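PDB 6QAZ: cyanophage-like gp41-1 intein from Metagenome, which probably carries out protein splicing, excising itself and joining its flanking sequences through a new peptide bond, as naturally split inteins do. Local coordinates for residues A[1-9]-A[59-67]; A[85-93]-A[119-127]. All coordinates share one frame; numbering follows the deposited sequence. Where two conformers were deposited one is given.

Contact 1 of 2, residues A[1-9]-A[59-67]; sequences SGGALDLKT and EIICSEEHL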
# COMPACT_ATOMS: atom_id res chain seq x y z
N SER A 1 3.22 1.93 -11.22
CA SER A 1 2.61 0.60 -11.20
C SER A 1 1.11 0.74 -11.37
O SER A 1 0.56 1.80 -11.04
CB SER A 1 2.92 -0.12 -9.92
OG SER A 1 4.27 -0.11 -9.58
N GLY A 2 0.59 -0.37 -11.84
CA GLY A 2 -0.83 -0.65 -11.89
C GLY A 2 -1.41 -0.89 -10.52
O GLY A 2 -0.71 -1.14 -9.51
N GLY A 3 -2.73 -0.82 -10.48
CA GLY A 3 -3.51 -0.89 -9.25
C GLY A 3 -3.41 0.38 -8.43
O GLY A 3 -2.89 1.36 -8.91
N ALA A 4 -3.91 0.34 -7.21
CA ALA A 4 -4.25 1.56 -6.49
C ALA A 4 -4.69 1.24 -5.07
O ALA A 4 -4.98 0.08 -4.72
CB ALA A 4 -5.30 2.33 -7.27
N LEU A 5 -4.77 2.28 -4.27
CA LEU A 5 -5.03 2.23 -2.83
C LEU A 5 -6.25 3.09 -2.48
O LEU A 5 -6.53 4.12 -3.10
CB LEU A 5 -3.83 2.75 -2.06
CG LEU A 5 -2.59 1.86 -2.14
CD1 LEU A 5 -1.39 2.51 -1.49
CD2 LEU A 5 -2.81 0.53 -1.55
N ASP A 6 -6.91 2.74 -1.37
CA ASP A 6 -8.03 3.57 -0.89
C ASP A 6 -7.57 4.99 -0.63
O ASP A 6 -6.47 5.22 -0.11
CB ASP A 6 -8.60 2.94 0.37
CG ASP A 6 -9.86 3.62 0.80
OD1 ASP A 6 -10.87 3.40 0.12
OD2 ASP A 6 -9.82 4.41 1.78
N LEU A 7 -8.46 5.94 -0.88
CA LEU A 7 -8.14 7.37 -0.69
C LEU A 7 -7.74 7.71 0.74
O LEU A 7 -6.96 8.67 0.91
CB LEU A 7 -9.36 8.23 -1.01
CG LEU A 7 -9.43 8.81 -2.42
CD1 LEU A 7 -9.68 7.71 -3.40
CD2 LEU A 7 -10.52 9.87 -2.50
N LYS A 8 -8.24 7.00 1.73
CA LYS A 8 -8.00 7.35 3.14
C LYS A 8 -6.80 6.62 3.70
O LYS A 8 -6.49 6.79 4.89
CB LYS A 8 -9.25 7.07 3.96
CG LYS A 8 -10.43 7.93 3.50
CD LYS A 8 -11.58 8.11 4.39
CE LYS A 8 -11.29 8.52 5.83
NZ LYS A 8 -11.08 9.96 6.11
N THR A 9 -6.10 5.83 2.90
CA THR A 9 -4.85 5.19 3.34
C THR A 9 -3.90 6.26 3.84
O THR A 9 -3.69 7.26 3.13
CB THR A 9 -4.22 4.47 2.15
OG1 THR A 9 -5.14 3.54 1.55
CG2 THR A 9 -2.98 3.72 2.57
N GLU A 59 -4.97 -2.87 8.68
CA GLU A 59 -5.75 -3.09 7.46
C GLU A 59 -5.29 -2.17 6.35
O GLU A 59 -4.84 -1.03 6.62
CB GLU A 59 -7.24 -2.75 7.70
CG GLU A 59 -8.01 -3.63 8.60
CD GLU A 59 -9.39 -3.01 8.92
OE1 GLU A 59 -9.91 -2.14 8.14
OE2 GLU A 59 -9.96 -3.47 9.85
N ILE A 60 -5.48 -2.60 5.13
CA ILE A 60 -5.27 -1.76 3.95
C ILE A 60 -6.28 -2.17 2.91
O ILE A 60 -6.60 -3.37 2.79
CB ILE A 60 -3.82 -1.82 3.47
CG1 ILE A 60 -3.55 -0.87 2.37
CG2 ILE A 60 -3.45 -3.21 3.06
CD1 ILE A 60 -2.03 -0.64 2.13
N ILE A 61 -6.75 -1.22 2.14
CA ILE A 61 -7.71 -1.46 1.04
C ILE A 61 -7.02 -1.10 -0.26
O ILE A 61 -6.51 0.01 -0.43
CB ILE A 61 -9.01 -0.68 1.28
CG1 ILE A 61 -9.76 -1.28 2.47
CG2 ILE A 61 -9.89 -0.70 0.03
CD1 ILE A 61 -10.96 -0.47 2.88
N CYS A 62 -7.07 -2.03 -1.20
CA CYS A 62 -6.33 -1.88 -2.46
C CYS A 62 -7.05 -2.61 -3.58
O CYS A 62 -7.99 -3.38 -3.36
CB CYS A 62 -4.91 -2.39 -2.31
SG CYS A 62 -4.79 -4.17 -1.97
N SER A 63 -6.56 -2.42 -4.79
CA SER A 63 -7.06 -3.15 -5.96
C SER A 63 -6.37 -4.49 -6.09
O SER A 63 -5.36 -4.80 -5.43
CB SER A 63 -6.91 -2.33 -7.20
OG SER A 63 -5.54 -2.15 -7.50
N GLU A 64 -6.88 -5.31 -7.01
CA GLU A 64 -6.38 -6.69 -7.13
C GLU A 64 -4.95 -6.75 -7.65
O GLU A 64 -4.28 -7.75 -7.40
CB GLU A 64 -7.26 -7.58 -7.99
CG GLU A 64 -7.23 -7.24 -9.47
CD GLU A 64 -8.01 -8.20 -10.33
OE1 GLU A 64 -8.11 -9.38 -9.93
OE2 GLU A 64 -8.48 -7.77 -11.40
N GLU A 65 -4.51 -5.74 -8.38
CA GLU A 65 -3.16 -5.81 -8.95
C GLU A 65 -2.14 -5.06 -8.09
O GLU A 65 -0.94 -5.09 -8.43
CB GLU A 65 -3.10 -5.44 -10.37
CG GLU A 65 -3.10 -4.04 -10.62
CD GLU A 65 -4.45 -3.40 -10.75
OE1 GLU A 65 -4.72 -2.81 -11.81
OE2 GLU A 65 -5.24 -3.50 -9.77
N HIS A 66 -2.55 -4.44 -7.00
CA HIS A 66 -1.61 -3.66 -6.19
C HIS A 66 -0.62 -4.58 -5.49
O HIS A 66 -1.01 -5.56 -4.82
CB HIS A 66 -2.39 -2.83 -5.18
CG HIS A 66 -1.49 -1.94 -4.42
ND1 HIS A 66 -1.04 -0.73 -4.90
CD2 HIS A 66 -0.79 -2.15 -3.29
CE1 HIS A 66 -0.10 -0.27 -4.11
NE2 HIS A 66 0.05 -1.10 -3.12
N LEU A 67 0.66 -4.28 -5.60
CA LEU A 67 1.75 -5.15 -5.10
C LEU A 67 2.15 -4.82 -3.67
O LEU A 67 2.16 -3.67 -3.22
CB LEU A 67 2.96 -4.99 -6.00
CG LEU A 67 2.81 -5.46 -7.43
CD1 LEU A 67 3.94 -4.89 -8.29
CD2 LEU A 67 2.79 -6.99 -7.52
O HOH W 1 1.38 -1.82 -7.08
O HOH W 2 0.32 -3.94 -10.74
O HOH W 3 -4.11 -0.64 -12.92
O HOH W 4 -6.34 1.49 3.08

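Contact 2 of 2, residues A[85-93]-A[119-127]; sequences MCLYVKEMM and FYANDILTH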
# COMPACT_ATOMS: atom_id res chain seq x y z
N MET A 85 -0.10 -15.93 4.29
CA MET A 85 1.18 -15.30 3.90
C MET A 85 1.43 -14.13 4.82
O MET A 85 0.52 -13.72 5.54
CB MET A 85 1.11 -14.86 2.44
CG MET A 85 1.02 -16.04 1.50
SD MET A 85 0.94 -15.45 -0.19
CE MET A 85 0.90 -17.00 -1.08
N CYS A 86 2.66 -13.64 4.86
CA CYS A 86 3.02 -12.53 5.74
C CYS A 86 3.41 -11.30 4.93
O CYS A 86 4.08 -11.38 3.91
CB CYS A 86 4.21 -12.89 6.60
SG CYS A 86 3.83 -14.21 7.78
N LEU A 87 2.99 -10.15 5.46
CA LEU A 87 3.45 -8.84 5.02
C LEU A 87 4.40 -8.27 6.05
O LEU A 87 4.47 -8.73 7.17
CB LEU A 87 2.28 -7.90 4.75
CG LEU A 87 1.27 -8.36 3.71
CD1 LEU A 87 0.24 -7.29 3.43
CD2 LEU A 87 1.94 -8.80 2.42
N TYR A 88 5.10 -7.21 5.68
CA TYR A 88 5.97 -6.48 6.61
C TYR A 88 5.22 -5.29 7.16
O TYR A 88 4.57 -4.55 6.40
CB TYR A 88 7.23 -6.00 5.89
CG TYR A 88 8.10 -7.11 5.36
CD1 TYR A 88 9.03 -7.73 6.18
CD2 TYR A 88 7.99 -7.55 4.06
CE1 TYR A 88 9.84 -8.75 5.68
CE2 TYR A 88 8.78 -8.57 3.55
CZ TYR A 88 9.72 -9.17 4.36
OH TYR A 88 10.45 -10.22 3.87
N VAL A 89 5.35 -5.06 8.46
CA VAL A 89 4.79 -3.87 9.11
C VAL A 89 5.93 -3.05 9.64
O VAL A 89 7.06 -3.50 9.75
CB VAL A 89 3.77 -4.22 10.20
CG1 VAL A 89 2.64 -5.02 9.62
CG2 VAL A 89 4.40 -4.87 11.42
N LYS A 90 5.65 -1.82 10.00
CA LYS A 90 6.75 -0.95 10.45
C LYS A 90 7.33 -1.57 11.71
O LYS A 90 6.59 -1.94 12.59
CB LYS A 90 6.30 0.49 10.59
CG LYS A 90 7.42 1.50 10.77
CD LYS A 90 6.92 2.95 10.79
CE LYS A 90 7.93 3.90 11.39
NZ LYS A 90 7.31 5.21 11.69
N GLU A 91 8.64 -1.68 11.91
CA GLU A 91 9.77 -1.68 11.00
C GLU A 91 10.23 -3.12 10.70
O GLU A 91 10.93 -3.83 11.50
CB GLU A 91 10.98 -0.99 11.62
CG GLU A 91 11.98 -0.48 10.60
CD GLU A 91 11.35 0.46 9.57
OE1 GLU A 91 10.78 1.46 9.97
OE2 GLU A 91 11.40 0.15 8.42
N MET A 92 9.94 -3.49 9.48
CA MET A 92 10.23 -4.78 8.84
C MET A 92 9.90 -5.96 9.75
O MET A 92 10.63 -6.92 9.73
CB MET A 92 11.67 -4.79 8.37
CG MET A 92 11.94 -3.77 7.28
SD MET A 92 10.93 -4.07 5.86
CE MET A 92 11.64 -5.53 5.12
N MET A 93 8.76 -5.93 10.43
CA MET A 93 8.29 -7.08 11.24
C MET A 93 7.29 -7.91 10.42
O MET A 93 6.38 -7.30 9.89
CB MET A 93 7.61 -6.61 12.53
CG MET A 93 8.52 -5.79 13.42
SD MET A 93 9.94 -6.72 14.05
CE MET A 93 9.12 -7.79 15.23
N PHE A 119 6.60 2.15 0.29
CA PHE A 119 6.27 3.07 1.37
C PHE A 119 5.37 2.35 2.36
O PHE A 119 4.65 1.41 2.00
CB PHE A 119 5.63 4.38 0.87
CG PHE A 119 4.40 4.25 0.01
CD1 PHE A 119 3.14 4.14 0.53
CD2 PHE A 119 4.53 4.29 -1.35
CE1 PHE A 119 2.03 4.06 -0.28
CE2 PHE A 119 3.41 4.25 -2.15
CZ PHE A 119 2.16 4.09 -1.62
N TYR A 120 5.38 2.81 3.60
CA TYR A 120 4.43 2.31 4.59
C TYR A 120 3.07 2.97 4.38
O TYR A 120 2.94 4.20 4.27
CB TYR A 120 4.95 2.61 6.00
CG TYR A 120 6.11 1.72 6.42
CD1 TYR A 120 5.92 0.38 6.65
CD2 TYR A 120 7.40 2.21 6.57
CE1 TYR A 120 6.94 -0.48 7.03
CE2 TYR A 120 8.45 1.35 6.97
CZ TYR A 120 8.20 0.01 7.19
OH TYR A 120 9.18 -0.89 7.59
N ALA A 121 2.05 2.15 4.36
CA ALA A 121 0.65 2.55 4.12
C ALA A 121 -0.15 1.95 5.26
O ALA A 121 -0.19 0.72 5.38
CB ALA A 121 0.22 2.06 2.76
N ASN A 122 -0.72 2.78 6.11
CA ASN A 122 -1.33 2.26 7.38
C ASN A 122 -0.33 1.38 8.13
O ASN A 122 -0.71 0.38 8.75
CB ASN A 122 -2.63 1.54 7.12
CG ASN A 122 -3.66 2.38 6.43
OD1 ASN A 122 -3.63 3.61 6.48
ND2 ASN A 122 -4.60 1.74 5.81
N ASP A 123 0.95 1.73 8.07
CA ASP A 123 2.03 1.01 8.79
C ASP A 123 2.31 -0.37 8.20
O ASP A 123 3.05 -1.14 8.81
CB ASP A 123 1.80 0.93 10.29
CG ASP A 123 1.80 2.26 10.97
OD1 ASP A 123 2.63 3.08 10.61
OD2 ASP A 123 1.03 2.44 11.94
N ILE A 124 1.81 -0.65 7.00
CA ILE A 124 2.09 -1.89 6.25
C ILE A 124 3.01 -1.51 5.09
O ILE A 124 2.71 -0.59 4.34
CB ILE A 124 0.80 -2.53 5.73
CG1 ILE A 124 -0.15 -2.86 6.88
CG2 ILE A 124 1.12 -3.75 4.89
CD1 ILE A 124 -1.51 -3.34 6.44
N LEU A 125 4.11 -2.23 4.91
CA LEU A 125 5.00 -1.92 3.79
C LEU A 125 4.33 -2.36 2.49
O LEU A 125 3.93 -3.53 2.32
CB LEU A 125 6.34 -2.62 3.98
CG LEU A 125 7.44 -2.16 3.04
CD1 LEU A 125 7.82 -0.70 3.23
CD2 LEU A 125 8.68 -3.03 3.26
N THR A 126 4.20 -1.43 1.56
CA THR A 126 3.56 -1.70 0.28
C THR A 126 4.42 -1.18 -0.85
O THR A 126 5.31 -0.35 -0.64
CB THR A 126 2.14 -1.15 0.25
OG1 THR A 126 1.42 -1.76 -0.83
CG2 THR A 126 2.06 0.34 0.06
N HIS A 127 4.19 -1.70 -2.04
CA HIS A 127 4.80 -1.15 -3.25
C HIS A 127 3.93 -0.02 -3.75
O HIS A 127 2.71 -0.02 -3.50
CB HIS A 127 4.95 -2.29 -4.24
CG HIS A 127 5.72 -1.97 -5.43
ND1 HIS A 127 5.25 -1.24 -6.49
CD2 HIS A 127 6.99 -2.29 -5.73
CE1 HIS A 127 6.23 -1.15 -7.40
NE2 HIS A 127 7.27 -1.81 -6.98
O HOH W 5 4.74 -6.11 3.08

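Contact 1 of 2, residues A[1-9]-A[59-67]
Leu5 packs on the ring of His66 where the start of the chain runs beside strand 59-63 in the Hint fold of the intein. Its CD2 sits over the middle of the ring, a CH-pi contact 3.7 Å from the His66 centroid and 10° off the normal. With CG anti to the carbonyl carbon (chi1 -68°) the side chain is brought to the ring, and the same methyl also reaches Ile60 CD1 at 3.9 Å and Cys62 CB at 3.7 Å, tying one branch to three side chains. On this buried side the backbones pair at Leu5 and Cys62, a non-hydrogen-bonded antiparallel pair flanked by Ser63 N to Ala4 O (3.0 Å) and Asp6 N to Ile61 O (2.9 Å). Asp6 turns its carboxylate elsewhere: OD2 accepts from Lys8 N in an Asx turn, and OD1 forms a salt bridge with Arg106. Both ends are wetter, chiefly the Gly2 end. One water joins Gly2 O to Leu67 N, another accepts from Gly3 N and donates to Glu65 OE1, and a third links Thr9 OG1 to Ile61 N. Ser63 to His66 appear to match the block B motif of inteins; with its hydrogen directed at Glu65 OE2 (2.7 Å), Ser63 OG can also accept, weakly, from Ala4 N, consistent with a place beside the N-terminal splice junction.

Contact 2 of 2, residues A[85-93]-A[119-127]
Tyr120 lies against Lys90 and Glu91 where two beta hairpins of the Hint fold meet. One hairpin turns through a type I' turn from Ala121 to Ile124; in the other, Met92 and Met93 both face Val89 in a G1 beta bulge. Strands 86-89 and 124-127 run at 107° to each other, so pairing is confined to one bridge, Val89 with Ile124. On its two sides Leu125 N donates to Tyr88 O at 2.8 Å and Lys90 N to Asp123 O at 2.9 Å. From CB, with CG anti to the carbonyl carbon (chi1 -74°), the Tyr120 side chain heads for the 85-93 segment. Its CD1 comes 4.0 Å from Lys90 CB, and CE1 lies 3.5 Å from Lys90 CA. Lys90 CB covers one ring face as a CH-pi partner, while Leu125 CD1 sits over the centre of the opposite face; the lysine runs on, extended, until NZ bonds to Gln12. Further out, CE2 and CZ border Glu91 OE2, which lies at the ring edge, in its plane. At the tip, Tyr120 OH donates to Glu91 OE2 at 2.6 Å, meeting it from above the carboxylate plane. Tyr120 OH also accepts a weak 3.3 Å bond from Met92 N. The two flat groups stand 81° apart. Next to the tyrosine, Met92 SD touches Leu125 CD2 at 3.6 Å. Beyond the bridge, where the strands diverge, a water accepts from Tyr88 N and donates to Leu125 O.

The centres of contacts 1 and 2 are about 13 Å apart, yet their segments touch directly. His66 NE2 of contact 1 lies 2.7 Å from Thr126 OG1 of contact 2, a probable hydrogen bond, and that hydroxyl also bonds to Leu67 O. At the start of strand 59-63, Glu59 O and Asn122 ND2 are probably hydrogen-bonded at 2.9 Å. Ser1 OG approaches His127 CE1 to 3.1 Å, bringing the two chain ends together. The chain closes with His127 and Asn128, the His-Asn pair familiar at intein C-termini. Segments 1-9, 59-67 and 119-127 thus meet in a region consistent with the splicing centre, while 85-93 packs against 119-127.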